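Local coordinates for beta-mannosidase (Trichoderma harzianum, PDB 4CVU), which probably hydrolyses terminal beta-linked mannose residues from mannosides, as a fungal member of glycoside hydrolase family 2, at residues Y573-S578 with N626-A631; V646-A651 with H673-F678. All coordinates share one frame; numbering follows the deposited sequence.

Overall arrangement
Helix 638-655 is shared by the neighbourhoods of both contacts, whose centres lie about 11 Å apart. It supplies one side of interaction 2 through 646-651, and its E647 receives Y629 OH and, more weakly, H628 NE2 from interaction 1, while T577 packs on A651. Interaction 1 is partly buried and joins two loops through tyrosine and histidine rings whose polar ends find partners outside the pair. Interaction 2 is fully buried and joins two helices by methyl and methylene groups and one phenylalanine face. N-acetylglucosamine lies beside each: against Y629 in interaction 1, and in interaction 2 against V646 and T649, not against the four residues that meet.

Interaction 1 (Y573-S578 with N626-A631); sequences YNYDTS and NHHYPA. With NAG (2-acetamido-2-deoxy-beta-D-glucopyranose), chain L.
Y575 meets H628 and Y629 in a partly buried, aromatic loop-to-loop contact, between the loop that follows strand 570-572 and the loop that joins helix 620-625 to helix 638-655. The evidence is side-chain packing alone, for the nearest CA atoms, those of Y575 and H628, are 11.4 Å apart. H628 NE2 lies over one face of the Y575 ring, toward the rim, at 3.7 Å from Y575 CZ; the carbonyl carbon of Y573 lies over the opposite face. The two ring planes meet obliquely at 49°, with centroids 4.8 Å apart. H628 reaches across because its CG is anti to the backbone N (chi1 -177°). Y629 instead slides past Y575 in the opposite sense and brings its OH to 3.6 Å from Y575 CD2. The peptide between H628 and Y629 is cis, and their rings pack together, H628 CE1 lying above the Y629 face. The polar ends find partners outside the two loops: Y575 OH bonds to W717 NE1, whereas Y629 OH bonds to E647 OE2 and H628 NE2 makes a weak bond to E647 OE1. Replacing Y575 with an alanine would probably open a gap beside H628 and leave W717 NE1 without its hydroxyl partner. On the glycan side, the acetamido methyl C8 of N-acetylglucosamine approaches the Y629 ring obliquely, 3.7 Å from CD2. Asx turns shape both loops: N574 OD1 accepts from D576 N at 3.0 Å, D576 OD1 from S578 N, and N626 OD1 from H628 N at 2.8 Å, so side-chain oxygens brace the irregular backbone that presents the rings.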
ATOM      1  N   TYR A 573      13.701 -27.269 -16.877  1.00 48.57           N
ATOM      2  CA  TYR A 573      12.545 -26.705 -16.232  1.00 47.08           C
ATOM      3  C   TYR A 573      11.526 -27.793 -15.985  1.00 48.09           C
ATOM      4  O   TYR A 573      10.355 -27.642 -16.319  1.00 55.00           O
ATOM      5  CB  TYR A 573      11.961 -25.610 -17.104  1.00 44.89           C
ATOM      6  CG  TYR A 573      12.837 -24.399 -17.281  1.00 43.12           C
ATOM      7  CD1 TYR A 573      12.967 -23.452 -16.268  1.00 41.41           C
ATOM      8  CD2 TYR A 573      13.479 -24.163 -18.494  1.00 42.34           C
ATOM      9  CE1 TYR A 573      13.721 -22.313 -16.455  1.00 40.60           C
ATOM     10  CE2 TYR A 573      14.246 -23.039 -18.685  1.00 41.65           C
ATOM     11  CZ  TYR A 573      14.363 -22.116 -17.662  1.00 42.52           C
ATOM     12  OH  TYR A 573      15.129 -21.004 -17.903  1.00 40.40           O
ATOM     13  N   ASN A 574      11.949 -28.889 -15.393  1.00 46.52           N
ATOM     14  CA  ASN A 574      11.004 -29.910 -14.990  1.00 46.02           C
ATOM     15  C   ASN A 574      10.284 -29.471 -13.701  1.00 46.61           C
ATOM     16  O   ASN A 574      10.909 -29.289 -12.664  1.00 46.19           O
ATOM     17  CB  ASN A 574      11.748 -31.235 -14.829  1.00 46.43           C
ATOM     18  CG  ASN A 574      10.822 -32.406 -14.666  1.00 45.15           C
ATOM     19  OD1 ASN A 574       9.750 -32.294 -14.070  1.00 44.07           O
ATOM     20  ND2 ASN A 574      11.248 -33.565 -15.189  1.00 45.90           N
ATOM     21  N   TYR A 575       8.962 -29.287 -13.785  1.00 47.21           N
ATOM     22  CA  TYR A 575       8.152 -28.738 -12.686  1.00 44.89           C
ATOM     23  C   TYR A 575       7.413 -29.850 -11.905  1.00 46.53           C
ATOM     24  O   TYR A 575       6.585 -29.598 -11.011  1.00 43.78           O
ATOM     25  CB  TYR A 575       7.190 -27.676 -13.225  1.00 45.26           C
ATOM     26  CG  TYR A 575       7.887 -26.431 -13.771  1.00 44.44           C
ATOM     27  CD1 TYR A 575       8.534 -25.555 -12.914  1.00 44.96           C
ATOM     28  CD2 TYR A 575       7.889 -26.133 -15.125  1.00 45.49           C
ATOM     29  CE1 TYR A 575       9.188 -24.432 -13.375  1.00 45.91           C
ATOM     30  CE2 TYR A 575       8.540 -25.006 -15.608  1.00 46.21           C
ATOM     31  CZ  TYR A 575       9.193 -24.144 -14.719  1.00 45.13           C
ATOM     32  OH  TYR A 575       9.856 -23.015 -15.143  1.00 41.58           O
ATOM     33  N   ASP A 576       7.759 -31.090 -12.218  1.00 44.98           N
ATOM     34  CA  ASP A 576       7.284 -32.231 -11.483  1.00 46.10           C
ATOM     35  C   ASP A 576       8.104 -32.383 -10.204  1.00 45.68           C
ATOM     36  O   ASP A 576       9.226 -32.894 -10.247  1.00 45.01           O
ATOM     37  CB  ASP A 576       7.420 -33.486 -12.357  1.00 46.33           C
ATOM     38  CG  ASP A 576       6.996 -34.762 -11.648  1.00 49.63           C
ATOM     39  OD1 ASP A 576       6.565 -34.728 -10.480  1.00 48.78           O
ATOM     40  OD2 ASP A 576       7.118 -35.837 -12.291  1.00 52.78           O
ATOM     41  N   THR A 577       7.518 -31.991  -9.070  1.00 43.84           N
ATOM     42  CA  THR A 577       8.265 -31.904  -7.818  1.00 44.70           C
ATOM     43  C   THR A 577       8.706 -33.249  -7.261  1.00 44.70           C
ATOM     44  O   THR A 577       9.509 -33.273  -6.368  1.00 43.77           O
ATOM     45  CB  THR A 577       7.499 -31.193  -6.710  1.00 45.25           C
ATOM     46  OG1 THR A 577       6.293 -31.930  -6.405  1.00 47.13           O
ATOM     47  CG2 THR A 577       7.176 -29.762  -7.149  1.00 46.11           C
ATOM     48  N   SER A 578       8.178 -34.355  -7.779  1.00 46.06           N
ATOM     49  CA  SER A 578       8.619 -35.685  -7.350  1.00 46.44           C
ATOM     50  C   SER A 578      10.018 -36.107  -7.848  1.00 46.21           C
ATOM     51  O   SER A 578      10.584 -37.070  -7.327  1.00 46.83           O
ATOM     52  CB  SER A 578       7.603 -36.753  -7.770  1.00 47.65           C
ATOM     53  OG  SER A 578       7.601 -36.879  -9.180  1.00 49.83           O
ATOM     54  N   ASN A 626       1.550 -13.317 -10.484  1.00 32.42           N
ATOM     55  CA  ASN A 626       2.328 -14.491 -10.887  1.00 32.18           C
ATOM     56  C   ASN A 626       2.065 -14.709 -12.370  1.00 33.35           C
ATOM     57  O   ASN A 626       0.930 -15.091 -12.746  1.00 33.30           O
ATOM     58  CB  ASN A 626       1.903 -15.721 -10.114  1.00 32.89           C
ATOM     59  CG  ASN A 626       2.821 -16.905 -10.365  1.00 32.48           C
ATOM     60  OD1 ASN A 626       3.628 -16.920 -11.324  1.00 31.93           O
ATOM     61  ND2 ASN A 626       2.798 -17.834  -9.453  1.00 32.64           N
ATOM     62  N   HIS A 627       3.085 -14.469 -13.205  1.00 31.27           N
ATOM     63  CA  HIS A 627       2.906 -14.662 -14.620  1.00 32.53           C
ATOM     64  C   HIS A 627       3.416 -15.996 -15.079  1.00 32.34           C
ATOM     65  O   HIS A 627       3.545 -16.212 -16.272  1.00 33.64           O
ATOM     66  CB  HIS A 627       3.494 -13.515 -15.423  1.00 32.65           C
ATOM     67  CG  HIS A 627       2.729 -12.236 -15.268  1.00 32.94           C
ATOM     68  ND1 HIS A 627       3.137 -11.045 -15.816  1.00 33.77           N
ATOM     69  CD2 HIS A 627       1.558 -11.975 -14.641  1.00 34.07           C
ATOM     70  CE1 HIS A 627       2.255 -10.101 -15.547  1.00 33.77           C
ATOM     71  NE2 HIS A 627       1.292 -10.636 -14.823  1.00 34.59           N
ATOM     72  N   HIS A 628       3.701 -16.865 -14.130  1.00 33.51           N
ATOM     73  CA  HIS A 628       3.984 -18.280 -14.418  1.00 34.15           C
ATOM     74  C   HIS A 628       2.718 -19.032 -14.024  1.00 36.45           C
ATOM     75  O   HIS A 628       2.559 -19.349 -12.851  1.00 35.57           O
ATOM     76  CB  HIS A 628       5.175 -18.778 -13.581  1.00 34.08           C
ATOM     77  CG  HIS A 628       5.559 -20.206 -13.873  1.00 34.50           C
ATOM     78  ND1 HIS A 628       5.842 -20.650 -15.148  1.00 35.70           N
ATOM     79  CD2 HIS A 628       5.765 -21.264 -13.053  1.00 34.88           C
ATOM     80  CE1 HIS A 628       6.172 -21.938 -15.106  1.00 35.76           C
ATOM     81  NE2 HIS A 628       6.128 -22.335 -13.847  1.00 35.68           N
ATOM     82  N   TYR A 629       1.796 -19.333 -14.950  1.00 38.19           N
ATOM     83  CA  TYR A 629       1.955 -19.261 -16.388  1.00 40.94           C
ATOM     84  C   TYR A 629       1.245 -18.047 -16.973  1.00 41.94           C
ATOM     85  O   TYR A 629       0.246 -17.603 -16.436  1.00 41.80           O
ATOM     86  CB  TYR A 629       1.365 -20.514 -17.033  1.00 43.03           C
ATOM     87  CG  TYR A 629       2.168 -21.724 -16.726  1.00 44.69           C
ATOM     88  CD1 TYR A 629       2.111 -22.308 -15.476  1.00 44.95           C
ATOM     89  CD2 TYR A 629       3.033 -22.263 -17.675  1.00 46.32           C
ATOM     90  CE1 TYR A 629       2.878 -23.417 -15.173  1.00 46.90           C
ATOM     91  CE2 TYR A 629       3.803 -23.376 -17.387  1.00 48.19           C
ATOM     92  CZ  TYR A 629       3.726 -23.945 -16.130  1.00 48.51           C
ATOM     93  OH  TYR A 629       4.484 -25.031 -15.826  1.00 48.85           O
ATOM     94  N   PRO A 630       1.737 -17.538 -18.110  1.00 41.82           N
ATOM     95  CA  PRO A 630       1.239 -16.273 -18.596  1.00 41.40           C
ATOM     96  C   PRO A 630      -0.180 -16.405 -19.229  1.00 42.09           C
ATOM     97  O   PRO A 630      -0.662 -17.510 -19.547  1.00 40.22           O
ATOM     98  CB  PRO A 630       2.305 -15.842 -19.603  1.00 41.50           C
ATOM     99  CG  PRO A 630       2.955 -17.087 -20.056  1.00 41.61           C
ATOM    100  CD  PRO A 630       2.734 -18.140 -19.022  1.00 42.34           C
ATOM    101  N   ALA A 631      -0.810 -15.264 -19.363  1.00 38.87           N
ATOM    102  CA  ALA A 631      -2.211 -15.167 -19.685  1.00 40.35           C
ATOM    103  C   ALA A 631      -2.523 -15.606 -21.125  1.00 40.82           C
ATOM    104  O   ALA A 631      -3.649 -15.998 -21.418  1.00 42.74           O
ATOM    105  CB  ALA A 631      -2.685 -13.723 -19.427  1.00 39.26           C
TER
HETATM  106  C1  NAG L1007      -3.332 -19.811 -20.629  1.00 41.26           C
HETATM  107  C2  NAG L1007      -3.213 -21.298 -20.816  1.00 40.50           C
HETATM  108  C3  NAG L1007      -3.626 -21.658 -22.234  1.00 41.32           C
HETATM  109  C4  NAG L1007      -5.028 -21.097 -22.481  1.00 43.45           C
HETATM  110  C5  NAG L1007      -5.067 -19.599 -22.162  1.00 45.98           C
HETATM  111  C6  NAG L1007      -6.445 -18.976 -22.348  1.00 45.02           C
HETATM  112  C7  NAG L1007      -1.505 -22.797 -19.869  1.00 43.06           C
HETATM  113  C8  NAG L1007      -0.031 -23.049 -19.638  1.00 45.32           C
HETATM  114  N2  NAG L1007      -1.845 -21.684 -20.521  1.00 42.70           N
HETATM  115  O3  NAG L1007      -3.558 -23.079 -22.369  1.00 41.69           O
HETATM  116  O4  NAG L1007      -5.447 -21.289 -23.827  1.00 46.92           O
HETATM  117  O5  NAG L1007      -4.683 -19.415 -20.815  1.00 43.39           O
HETATM  118  O6  NAG L1007      -7.361 -19.672 -21.541  1.00 47.91           O
HETATM  119  O7  NAG L1007      -2.308 -23.613 -19.435  1.00 44.38           O

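Interaction 2 (V646-A651 with H673-F678); sequences VEMTLA and HATQLF. With NAG (2-acetamido-2-deoxy-beta-D-glucopyranose), chain B; NAG (2-acetamido-2-deoxy-beta-D-glucopyranose), chain C.
Within the two segments the backbones come nearest at M648 and T675, with CA atoms 6.0 Å apart, and three residues further along each helix A651 and F678 follow at 6.7 Å between CA atoms. Both segments are helical, with i to i+4 bonds such as L650 N to V646 O (2.9 Å) and L677 N to H673 O (3.0 Å), and each is part of a longer helix. The close spacing at M648 and T675 fits the groups that meet there: M648 CB touches T675 CG2 at 3.9 Å, a methylene against a methyl. T675 can offer its methyl because OG1 sits between the backbone N and the carbonyl carbon (chi1 70°), where it bonds to C672 O and to M600 N, so the buried hydroxyl is satisfied by backbone groups outside the two segments. At the second pair, A651 CB stands over the centre of the F678 ring, 3.5 Å from its centroid and only 8° off the normal: a CH-pi contact made squarely on the face. Across helix 638-655, T649 points away from the partner helix, and its OG1 accepts from N2 of a glycan N-acetylglucosamine at 3.0 Å, nearly straight at 165°, while bonding to Q645 O as well. Helix 638-655 is thus packed against helix 664-692 on one flank and glycan on another; V652 extends the interface onto A674 and T675, and F597, just after strand 592-595, meets the F678 ring edge-to-face.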
ATOM      1  N   VAL A 646       0.286 -23.276  -7.551  1.00 37.48           N
ATOM      2  CA  VAL A 646       0.208 -24.696  -7.214  1.00 38.31           C
ATOM      3  C   VAL A 646       1.579 -25.369  -7.229  1.00 37.82           C
ATOM      4  O   VAL A 646       1.876 -26.177  -6.359  1.00 40.02           O
ATOM      5  CB  VAL A 646      -0.790 -25.433  -8.127  1.00 39.45           C
ATOM      6  CG1 VAL A 646      -0.688 -26.966  -7.998  1.00 40.57           C
ATOM      7  CG2 VAL A 646      -2.203 -24.984  -7.787  1.00 41.65           C
ATOM      8  N   GLU A 647       2.408 -25.055  -8.213  1.00 37.34           N
ATOM      9  CA  GLU A 647       3.774 -25.622  -8.254  1.00 36.51           C
ATOM     10  C   GLU A 647       4.531 -25.301  -6.973  1.00 35.40           C
ATOM     11  O   GLU A 647       5.151 -26.154  -6.346  1.00 34.18           O
ATOM     12  CB  GLU A 647       4.544 -25.146  -9.476  1.00 38.19           C
ATOM     13  CG  GLU A 647       4.112 -25.810 -10.797  1.00 39.01           C
ATOM     14  CD  GLU A 647       4.733 -25.142 -12.030  1.00 39.68           C
ATOM     15  OE1 GLU A 647       5.522 -24.177 -11.884  1.00 38.79           O
ATOM     16  OE2 GLU A 647       4.455 -25.599 -13.167  1.00 40.99           O
ATOM     17  N   MET A 648       4.475 -24.048  -6.519  1.00 33.26           N
ATOM     18  CA  MET A 648       5.200 -23.730  -5.332  1.00 31.90           C
ATOM     19  C   MET A 648       4.627 -24.450  -4.130  1.00 32.73           C
ATOM     20  O   MET A 648       5.376 -24.903  -3.246  1.00 33.87           O
ATOM     21  CB  MET A 648       5.172 -22.180  -5.122  1.00 30.54           C
ATOM     22  CG  MET A 648       5.939 -21.428  -6.166  1.00 29.29           C
ATOM     23  SD  MET A 648       5.984 -19.649  -5.654  1.00 28.44           S
ATOM     24  CE  MET A 648       4.312 -19.378  -6.113  1.00 28.29           C
ATOM     25  N   THR A 649       3.305 -24.578  -4.068  1.00 35.01           N
ATOM     26  CA  THR A 649       2.622 -25.164  -2.911  1.00 35.99           C
ATOM     27  C   THR A 649       2.973 -26.634  -2.800  1.00 37.07           C
ATOM     28  O   THR A 649       3.250 -27.122  -1.701  1.00 36.34           O
ATOM     29  CB  THR A 649       1.079 -25.012  -2.994  1.00 37.58           C
ATOM     30  OG1 THR A 649       0.732 -23.643  -3.171  1.00 37.13           O
ATOM     31  CG2 THR A 649       0.372 -25.495  -1.717  1.00 38.74           C
ATOM     32  N   LEU A 650       2.972 -27.328  -3.919  1.00 36.53           N
ATOM     33  CA  LEU A 650       3.295 -28.745  -3.912  1.00 38.89           C
ATOM     34  C   LEU A 650       4.770 -29.036  -3.529  1.00 40.88           C
ATOM     35  O   LEU A 650       5.073 -30.025  -2.825  1.00 39.49           O
ATOM     36  CB  LEU A 650       2.979 -29.368  -5.253  1.00 40.24           C
ATOM     37  CG  LEU A 650       1.517 -29.542  -5.698  1.00 42.21           C
ATOM     38  CD1 LEU A 650       1.456 -30.206  -7.065  1.00 43.05           C
ATOM     39  CD2 LEU A 650       0.695 -30.342  -4.685  1.00 44.67           C
ATOM     40  N   ALA A 651       5.670 -28.181  -4.025  1.00 40.32           N
ATOM     41  CA  ALA A 651       7.074 -28.256  -3.711  1.00 39.96           C
ATOM     42  C   ALA A 651       7.307 -28.230  -2.200  1.00 39.68           C
ATOM     43  O   ALA A 651       7.988 -29.098  -1.667  1.00 39.06           O
ATOM     44  CB  ALA A 651       7.833 -27.125  -4.399  1.00 39.82           C
ATOM     45  N   HIS A 673       8.992 -18.001   2.600  1.00 32.33           N
ATOM     46  CA  HIS A 673      10.347 -18.436   2.904  1.00 31.64           C
ATOM     47  C   HIS A 673      10.520 -19.923   2.592  1.00 32.48           C
ATOM     48  O   HIS A 673      11.547 -20.310   2.050  1.00 32.28           O
ATOM     49  CB  HIS A 673      10.631 -18.145   4.365  1.00 31.55           C
ATOM     50  CG  HIS A 673      12.007 -18.497   4.807  1.00 30.96           C
ATOM     51  ND1 HIS A 673      13.123 -17.933   4.258  1.00 31.33           N
ATOM     52  CD2 HIS A 673      12.449 -19.343   5.761  1.00 31.52           C
ATOM     53  CE1 HIS A 673      14.202 -18.422   4.837  1.00 31.07           C
ATOM     54  NE2 HIS A 673      13.819 -19.268   5.763  1.00 31.77           N
ATOM     55  N   ALA A 674       9.507 -20.743   2.867  1.00 32.87           N
ATOM     56  CA  ALA A 674       9.588 -22.188   2.483  1.00 34.04           C
ATOM     57  C   ALA A 674       9.745 -22.423   0.989  1.00 33.74           C
ATOM     58  O   ALA A 674      10.458 -23.372   0.581  1.00 35.86           O
ATOM     59  CB  ALA A 674       8.388 -22.964   3.026  1.00 34.18           C
ATOM     60  N   THR A 675       9.026 -21.642   0.163  1.00 34.36           N
ATOM     61  CA  THR A 675       9.179 -21.716  -1.299  1.00 32.70           C
ATOM     62  C   THR A 675      10.606 -21.405  -1.680  1.00 32.58           C
ATOM     63  O   THR A 675      11.157 -22.037  -2.589  1.00 33.04           O
ATOM     64  CB  THR A 675       8.180 -20.851  -2.112  1.00 33.24           C
ATOM     65  OG1 THR A 675       8.469 -19.435  -1.943  1.00 32.54           O
ATOM     66  CG2 THR A 675       6.757 -21.126  -1.710  1.00 32.67           C
ATOM     67  N   GLN A 676      11.238 -20.450  -0.974  1.00 31.20           N
ATOM     68  CA  GLN A 676      12.624 -20.107  -1.236  1.00 31.43           C
ATOM     69  C   GLN A 676      13.600 -21.206  -0.843  1.00 30.88           C
ATOM     70  O   GLN A 676      14.611 -21.322  -1.444  1.00 31.31           O
ATOM     71  CB  GLN A 676      13.023 -18.829  -0.470  1.00 31.12           C
ATOM     72  CG  GLN A 676      12.361 -17.631  -1.063  1.00 29.90           C
ATOM     73  CD  GLN A 676      12.906 -16.348  -0.501  1.00 30.28           C
ATOM     74  OE1 GLN A 676      13.970 -16.314   0.110  1.00 30.81           O
ATOM     75  NE2 GLN A 676      12.219 -15.279  -0.784  1.00 30.30           N
ATOM     76  N   LEU A 677      13.286 -21.970   0.195  1.00 31.53           N
ATOM     77  CA  LEU A 677      14.157 -23.026   0.647  1.00 32.35           C
ATOM     78  C   LEU A 677      14.189 -24.118  -0.398  1.00 33.47           C
ATOM     79  O   LEU A 677      15.249 -24.738  -0.627  1.00 32.43           O
ATOM     80  CB  LEU A 677      13.680 -23.618   1.970  1.00 33.10           C
ATOM     81  CG  LEU A 677      13.746 -22.732   3.229  1.00 33.44           C
ATOM     82  CD1 LEU A 677      13.223 -23.531   4.399  1.00 34.03           C
ATOM     83  CD2 LEU A 677      15.164 -22.232   3.513  1.00 34.01           C
ATOM     84  N   PHE A 678      13.021 -24.381  -0.980  1.00 33.12           N
ATOM     85  CA  PHE A 678      12.917 -25.464  -1.984  1.00 34.03           C
ATOM     86  C   PHE A 678      13.724 -25.052  -3.230  1.00 33.14           C
ATOM     87  O   PHE A 678      14.545 -25.802  -3.690  1.00 31.30           O
ATOM     88  CB  PHE A 678      11.465 -25.748  -2.372  1.00 34.37           C
ATOM     89  CG  PHE A 678      11.363 -26.635  -3.555  1.00 34.24           C
ATOM     90  CD1 PHE A 678      11.424 -28.004  -3.409  1.00 35.90           C
ATOM     91  CD2 PHE A 678      11.283 -26.105  -4.811  1.00 35.13           C
ATOM     92  CE1 PHE A 678      11.394 -28.839  -4.508  1.00 35.08           C
ATOM     93  CE2 PHE A 678      11.274 -26.920  -5.915  1.00 35.77           C
ATOM     94  CZ  PHE A 678      11.317 -28.297  -5.764  1.00 36.00           C
TER
HETATM   95  C1  NAG B   1      -3.358 -21.739  -3.367  1.00 35.85           C
HETATM   96  C2  NAG B   1      -3.041 -22.875  -2.417  1.00 37.49           C
HETATM   97  C3  NAG B   1      -2.973 -24.234  -3.117  1.00 38.91           C
HETATM   98  C4  NAG B   1      -4.148 -24.494  -4.066  1.00 40.03           C
HETATM   99  C5  NAG B   1      -4.285 -23.288  -4.940  1.00 38.56           C
HETATM  100  C6  NAG B   1      -5.451 -23.410  -5.924  1.00 42.41           C
HETATM  101  C7  NAG B   1      -1.653 -22.293  -0.493  1.00 39.94           C
HETATM  102  C8  NAG B   1      -0.270 -22.193   0.093  1.00 39.38           C
HETATM  103  N2  NAG B   1      -1.759 -22.673  -1.754  1.00 38.24           N
HETATM  104  O3  NAG B   1      -2.916 -25.259  -2.153  1.00 37.61           O
HETATM  105  O4  NAG B   1      -3.917 -25.602  -4.906  1.00 41.06           O
HETATM  106  O5  NAG B   1      -4.467 -22.122  -4.160  1.00 37.41           O
HETATM  107  O6  NAG B   1      -6.668 -23.585  -5.223  1.00 45.50           O
HETATM  108  O7  NAG B   1      -2.630 -22.048   0.227  1.00 41.78           O
HETATM  109  C1  NAG C   2      -4.372 -26.854  -4.395  1.00 46.04           C
HETATM  110  C2  NAG C   2      -4.607 -27.773  -5.591  1.00 47.48           C
HETATM  111  C3  NAG C   2      -4.943 -29.184  -5.180  1.00 50.34           C
HETATM  112  C4  NAG C   2      -3.911 -29.699  -4.199  1.00 50.64           C
HETATM  113  C5  NAG C   2      -3.799 -28.731  -3.036  1.00 49.43           C
HETATM  114  C6  NAG C   2      -2.710 -29.185  -2.065  1.00 48.24           C
HETATM  115  C7  NAG C   2      -5.591 -26.989  -7.699  1.00 52.91           C
HETATM  116  C8  NAG C   2      -6.802 -26.393  -8.352  1.00 51.88           C
HETATM  117  N2  NAG C   2      -5.687 -27.235  -6.383  1.00 50.24           N
HETATM  118  O3  NAG C   2      -4.900 -29.982  -6.326  1.00 51.98           O
HETATM  119  O4  NAG C   2      -4.288 -30.979  -3.738  1.00 51.76           O
HETATM  120  O5  NAG C   2      -3.450 -27.437  -3.501  1.00 50.34           O
HETATM  121  O6  NAG C   2      -2.507 -28.156  -1.126  1.00 46.55           O
HETATM  122  O7  NAG C   2      -4.597 -27.243  -8.384  1.00 50.49           O